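Local coordinates for hypothetical protein (Vibrio sp. DAT722, PDB 2Q73) that probably hydrolyses nucleoside triphosphates to monophosphates and pyrophosphate as a magnesium-dependent, all-helical, MazG-type house-cleaning enzyme, at residues 37-43 / 53-58; 6-11 / 67-71. All blocks are in the same frame, centred on the assembly; numbering follows the deposited sequence.

Overall arrangement
From the N terminus, helix 3-13 leads by a loop into helix 20-39, whose last residues and the turn after them form the first half of contact 1. A helix-free linker then returns the chain to helix 55-72, and contact 1 (37-43 / 53-58) closes that short loop at the helix's start. Near the other end of the same helix, contact 2 (6-11 / 67-71) brings back helix 3-13 and closes a much longer loop, inside which contact 1 is nested. The two lie on opposite sides of the chain's centre, their own centres about 23 Å apart. Helix 55-72 thus joins both, and each also touches the second subunit.

Contact 1 (37-43 / 53-58); sequences SIRKGKS and GSVAEE. With MG (magnesium ion), chain G.
V55 packs its CG2 methyl on the end of helix 20-39 and gives its backbone N-H to the turn that follows. CG2 lies 3.4 Å from S37 O and equally close to K42 O, while the I38 side chain comes in at a slant, CG1 lying 4.1 Å from V55 CG2. V55 N donates to K42 O over 2.9 Å in a nearly straight bond (166° at the hydrogen). The same K42 oxygen accepts from a water that in turn takes the N-H of A56, so one carbonyl holds the N-H of V55 directly and that of A56 through the water.

The extended K42 side chain passes over the G53 carbonyl, with CD 3.4 Å from G53 O. S37 CB touches that oxygen too; S37 OG, which bonds back to L34 O, abuts E58 CG.

The contact joins one helix end to the next helix start. Helix 20-39 finishes in a Schellman motif at G41, where positive phi accompanies K42 N bonding to S37 O and G41 N to I38 O. Helix 55-72 opens with S54 as N-cap: its OG, brought back over the turn by a chi1 of 71°, accepts from E57 N at 3.0 Å and also bonds to L51 O. E57 in turn receives G53 N on OE1, met from above the carboxylate plane.

A bend at chi2 (-48°) carries the E58 carboxylate to the magnesium ion, which OE1 binds at 2.4 Å, alongside E30, E33 and D61. A metal-bound water donates to E58 OE2, so both carboxylate oxygens are engaged. Farther out, S43 OG bonds to H73 of the second subunit, which also packs on V55, and I38 packs on F25 of the third subunit.

Contact 2 (6-11 / 67-71); sequences LQSHIK and CALAN
Q7 O is gripped by two donors: N71 ND2 from across the contact at 3.1 Å and K11 N of its own helix, which arrive from opposite faces of the carbonyl plane. The contact packs helix 3-13 across the C-terminal part of helix 55-72 in this all-helical MazG-type fold, the short segments crossing at -75° with axes 9.0 Å apart. A second bond runs the other way. Q7 NE2 donates to N71 OD1 at 2.9 Å, in the plane of its own amide but well above the carbonyl plane of N71, the two amides being turned 39° apart. Q7 reaches this far because CG lies anti to the backbone N (chi1 -151°) and the chain beyond is extended. Its amide also bonds to V75 O and L77 N, so both ends are held and its rotation is fixed.

K11 crosses the N71 amide at a slant, CB 3.5 Å from N71 ND2, and its ammonium makes a cation-pi contact with Y15. On the apolar side, I10 CG2 rests on A68 CB and L6 CD2 on C67 SG, while I10 CD1 presses tightly against C67 CB at 3.5 Å.

Contact 1 (37-43 / 53-58)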
loop_
_atom_site.group_PDB
_atom_site.type_symbol
_atom_site.label_atom_id
_atom_site.label_comp_id
_atom_site.label_asym_id
_atom_site.label_seq_id
_atom_site.Cartn_x
_atom_site.Cartn_y
_atom_site.Cartn_z
ATOM N N SER C 37 5.278 -9.620 6.929
ATOM C CA SER C 37 5.477 -10.011 8.335
ATOM C C SER C 37 4.177 -10.498 8.987
ATOM O O SER C 37 4.191 -11.457 9.760
ATOM C CB SER C 37 6.112 -8.877 9.174
ATOM O OG SER C 37 5.173 -7.820 9.396
ATOM N N ILE C 38 3.057 -9.840 8.674
ATOM C CA ILE C 38 1.758 -10.264 9.210
ATOM C C ILE C 38 1.317 -11.605 8.599
ATOM O O ILE C 38 0.878 -12.509 9.321
ATOM C CB ILE C 38 0.663 -9.158 9.045
ATOM C CG1 ILE C 38 1.015 -7.957 9.946
ATOM C CG2 ILE C 38 -0.753 -9.711 9.377
ATOM C CD1 ILE C 38 0.077 -6.727 9.794
ATOM N N ARG C 39 1.478 -11.746 7.285
ATOM C CA ARG C 39 1.104 -12.995 6.613
ATOM C C ARG C 39 1.886 -14.167 7.203
ATOM O O ARG C 39 1.356 -15.254 7.402
ATOM C CB ARG C 39 1.365 -12.868 5.105
ATOM C CG ARG C 39 1.051 -14.123 4.315
ATOM C CD ARG C 39 1.230 -13.905 2.798
ATOM N NE ARG C 39 2.576 -13.481 2.402
ATOM C CZ ARG C 39 3.630 -14.288 2.226
ATOM N NH1 ARG C 39 3.556 -15.605 2.446
ATOM N NH2 ARG C 39 4.783 -13.767 1.843
ATOM N N LYS C 40 3.158 -13.918 7.503
ATOM C CA LYS C 40 4.019 -14.958 8.043
ATOM C C LYS C 40 3.874 -15.173 9.561
ATOM O O LYS C 40 4.527 -16.060 10.145
ATOM C CB LYS C 40 5.473 -14.647 7.668
ATOM C CG LYS C 40 5.758 -14.845 6.194
ATOM C CD LYS C 40 7.207 -14.501 5.877
ATOM C CE LYS C 40 7.582 -14.876 4.456
ATOM N NZ LYS C 40 9.052 -14.651 4.186
ATOM N N GLY C 41 3.023 -14.366 10.194
ATOM C CA GLY C 41 2.737 -14.488 11.630
ATOM C C GLY C 41 3.908 -14.185 12.552
ATOM O O GLY C 41 4.035 -14.814 13.623
ATOM N N LYS C 42 4.762 -13.231 12.163
ATOM C CA LYS C 42 5.999 -12.939 12.924
ATOM C C LYS C 42 5.726 -11.945 14.057
ATOM O O LYS C 42 6.359 -10.887 14.142
ATOM C CB LYS C 42 7.122 -12.467 11.971
ATOM C CG LYS C 42 7.594 -13.622 11.079
ATOM C CD LYS C 42 8.633 -13.256 10.029
ATOM C CE LYS C 42 9.404 -14.543 9.666
ATOM N NZ LYS C 42 10.495 -14.346 8.662
ATOM N N SER C 43 4.794 -12.330 14.933
ATOM C CA SER C 43 4.213 -11.457 15.950
ATOM C C SER C 43 5.012 -11.521 17.240
ATOM O O SER C 43 6.006 -12.241 17.319
ATOM C CB SER C 43 2.755 -11.849 16.213
ATOM O OG SER C 43 2.012 -11.813 14.997
ATOM N N GLY C 53 12.637 -8.683 9.876
ATOM C CA GLY C 53 11.429 -9.245 9.277
ATOM C C GLY C 53 10.253 -9.440 10.227
ATOM O O GLY C 53 9.189 -9.907 9.803
ATOM N N SER C 54 10.435 -9.111 11.506
ATOM C CA SER C 54 9.348 -9.214 12.477
ATOM C C SER C 54 8.241 -8.175 12.246
ATOM O O SER C 54 8.461 -7.106 11.668
ATOM C CB SER C 54 9.873 -9.079 13.902
ATOM O OG SER C 54 10.286 -7.746 14.149
ATOM N N VAL C 55 7.043 -8.489 12.714
ATOM C CA VAL C 55 5.950 -7.529 12.677
ATOM C C VAL C 55 6.370 -6.252 13.430
ATOM O O VAL C 55 6.117 -5.137 12.956
ATOM C CB VAL C 55 4.637 -8.144 13.264
ATOM C CG1 VAL C 55 3.568 -7.060 13.450
ATOM C CG2 VAL C 55 4.080 -9.236 12.304
ATOM N N ALA C 56 7.030 -6.420 14.570
ATOM C CA ALA C 56 7.544 -5.284 15.364
ATOM C C ALA C 56 8.424 -4.351 14.534
ATOM O O ALA C 56 8.226 -3.123 14.537
ATOM C CB ALA C 56 8.309 -5.792 16.603
ATOM N N GLU C 57 9.390 -4.930 13.823
ATOM C CA GLU C 57 10.281 -4.133 12.972
ATOM C C GLU C 57 9.514 -3.393 11.900
ATOM O O GLU C 57 9.737 -2.196 11.686
ATOM C CB GLU C 57 11.374 -4.994 12.338
ATOM C CG GLU C 57 11.981 -4.403 11.083
ATOM C CD GLU C 57 13.348 -4.945 10.773
ATOM O OE1 GLU C 57 13.461 -5.777 9.842
ATOM O OE2 GLU C 57 14.311 -4.543 11.462
ATOM N N GLU C 58 8.594 -4.085 11.226
ATOM C CA GLU C 58 7.897 -3.465 10.113
ATOM C C GLU C 58 6.947 -2.366 10.582
ATOM O O GLU C 58 6.849 -1.334 9.914
ATOM C CB GLU C 58 7.165 -4.503 9.230
ATOM C CG GLU C 58 8.056 -5.687 8.789
ATOM C CD GLU C 58 9.431 -5.306 8.227
ATOM O OE1 GLU C 58 9.637 -4.153 7.811
ATOM O OE2 GLU C 58 10.309 -6.201 8.184
HETATM MG MG MG G . 11.448 -2.856 6.814
HETATM O O HOH W 1 7.032 -8.950 15.903
HETATM O O HOH W 2 12.669 -4.892 7.101
#

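Contact 2 (6-11 / 67-71)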
loop_
_atom_site.group_PDB
_atom_site.type_symbol
_atom_site.label_atom_id
_atom_site.label_comp_id
_atom_site.label_asym_id
_atom_site.label_seq_id
_atom_site.Cartn_x
_atom_site.Cartn_y
_atom_site.Cartn_z
ATOM N N LEU C 6 9.982 11.712 19.310
ATOM C CA LEU C 6 10.347 10.799 18.235
ATOM C C LEU C 6 10.407 11.557 16.903
ATOM O O LEU C 6 11.364 11.411 16.128
ATOM C CB LEU C 6 9.359 9.628 18.155
ATOM C CG LEU C 6 9.569 8.615 17.021
ATOM C CD1 LEU C 6 10.891 7.869 17.183
ATOM C CD2 LEU C 6 8.407 7.627 16.948
ATOM N N GLN C 7 9.389 12.379 16.651
ATOM C CA GLN C 7 9.302 13.142 15.400
ATOM C C GLN C 7 10.493 14.094 15.269
ATOM O O GLN C 7 11.086 14.205 14.193
ATOM C CB GLN C 7 7.990 13.917 15.330
ATOM C CG GLN C 7 7.472 14.155 13.919
ATOM C CD GLN C 7 6.367 15.194 13.874
ATOM O OE1 GLN C 7 5.367 15.106 14.607
ATOM N NE2 GLN C 7 6.534 16.182 13.007
ATOM N N SER C 8 10.855 14.759 16.368
ATOM C CA SER C 8 11.974 15.701 16.348
ATOM C C SER C 8 13.338 15.005 16.272
ATOM O O SER C 8 14.246 15.514 15.617
ATOM C CB SER C 8 11.895 16.732 17.488
ATOM O OG SER C 8 12.125 16.130 18.737
ATOM N N HIS C 9 13.472 13.835 16.900
ATOM C CA HIS C 9 14.692 13.024 16.777
ATOM C C HIS C 9 14.893 12.513 15.339
ATOM O O HIS C 9 16.010 12.515 14.824
ATOM C CB HIS C 9 14.696 11.871 17.803
ATOM C CG HIS C 9 15.010 12.306 19.204
ATOM N ND1 HIS C 9 15.432 11.427 20.179
ATOM C CD2 HIS C 9 14.986 13.529 19.789
ATOM C CE1 HIS C 9 15.639 12.087 21.306
ATOM N NE2 HIS C 9 15.375 13.364 21.096
ATOM N N ILE C 10 13.809 12.111 14.683
ATOM C CA ILE C 10 13.888 11.674 13.292
ATOM C C ILE C 10 14.275 12.855 12.393
ATOM O O ILE C 10 15.135 12.711 11.519
ATOM C CB ILE C 10 12.584 11.008 12.829
ATOM C CG1 ILE C 10 12.397 9.665 13.548
ATOM C CG2 ILE C 10 12.565 10.811 11.277
ATOM C CD1 ILE C 10 11.056 8.982 13.224
ATOM N N LYS C 11 13.672 14.021 12.631
ATOM C CA LYS C 11 14.047 15.236 11.894
ATOM C C LYS C 11 15.537 15.572 11.990
ATOM O O LYS C 11 16.145 15.952 10.990
ATOM C CB LYS C 11 13.206 16.445 12.321
ATOM C CG LYS C 11 13.426 17.651 11.423
ATOM C CD LYS C 11 12.403 18.734 11.620
ATOM C CE LYS C 11 12.764 19.918 10.740
ATOM N NZ LYS C 11 11.750 20.991 10.812
ATOM N N CYS C 67 6.400 9.547 10.683
ATOM C CA CYS C 67 7.056 10.711 11.321
ATOM C C CYS C 67 7.902 11.523 10.330
ATOM O O CYS C 67 7.887 12.764 10.364
ATOM C CB CYS C 67 7.916 10.272 12.497
ATOM S SG CYS C 67 6.946 9.630 13.880
ATOM N N ALA C 68 8.644 10.827 9.470
ATOM C CA ALA C 68 9.520 11.514 8.511
ATOM C C ALA C 68 8.674 12.343 7.541
ATOM O O ALA C 68 8.991 13.501 7.267
ATOM C CB ALA C 68 10.383 10.531 7.765
ATOM N N LEU C 69 7.577 11.767 7.067
ATOM C CA LEU C 69 6.634 12.498 6.204
ATOM C C LEU C 69 5.993 13.673 6.929
ATOM O O LEU C 69 5.755 14.722 6.329
ATOM C CB LEU C 69 5.549 11.560 5.683
ATOM C CG LEU C 69 5.978 10.666 4.510
ATOM C CD1 LEU C 69 5.057 9.455 4.387
ATOM C CD2 LEU C 69 5.963 11.511 3.219
ATOM N N ALA C 70 5.698 13.503 8.219
ATOM C CA ALA C 70 5.112 14.609 8.964
ATOM C C ALA C 70 6.074 15.801 8.963
ATOM O O ALA C 70 5.652 16.961 8.768
ATOM C CB ALA C 70 4.743 14.186 10.384
ATOM N N ASN C 71 7.360 15.524 9.179
ATOM C CA ASN C 71 8.367 16.579 9.167
ATOM C C ASN C 71 8.414 17.295 7.812
ATOM O O ASN C 71 8.413 18.533 7.757
ATOM C CB ASN C 71 9.745 16.005 9.518
ATOM C CG ASN C 71 9.833 15.541 10.956
ATOM O OD1 ASN C 71 9.249 16.154 11.858
ATOM N ND2 ASN C 71 10.586 14.473 11.189
#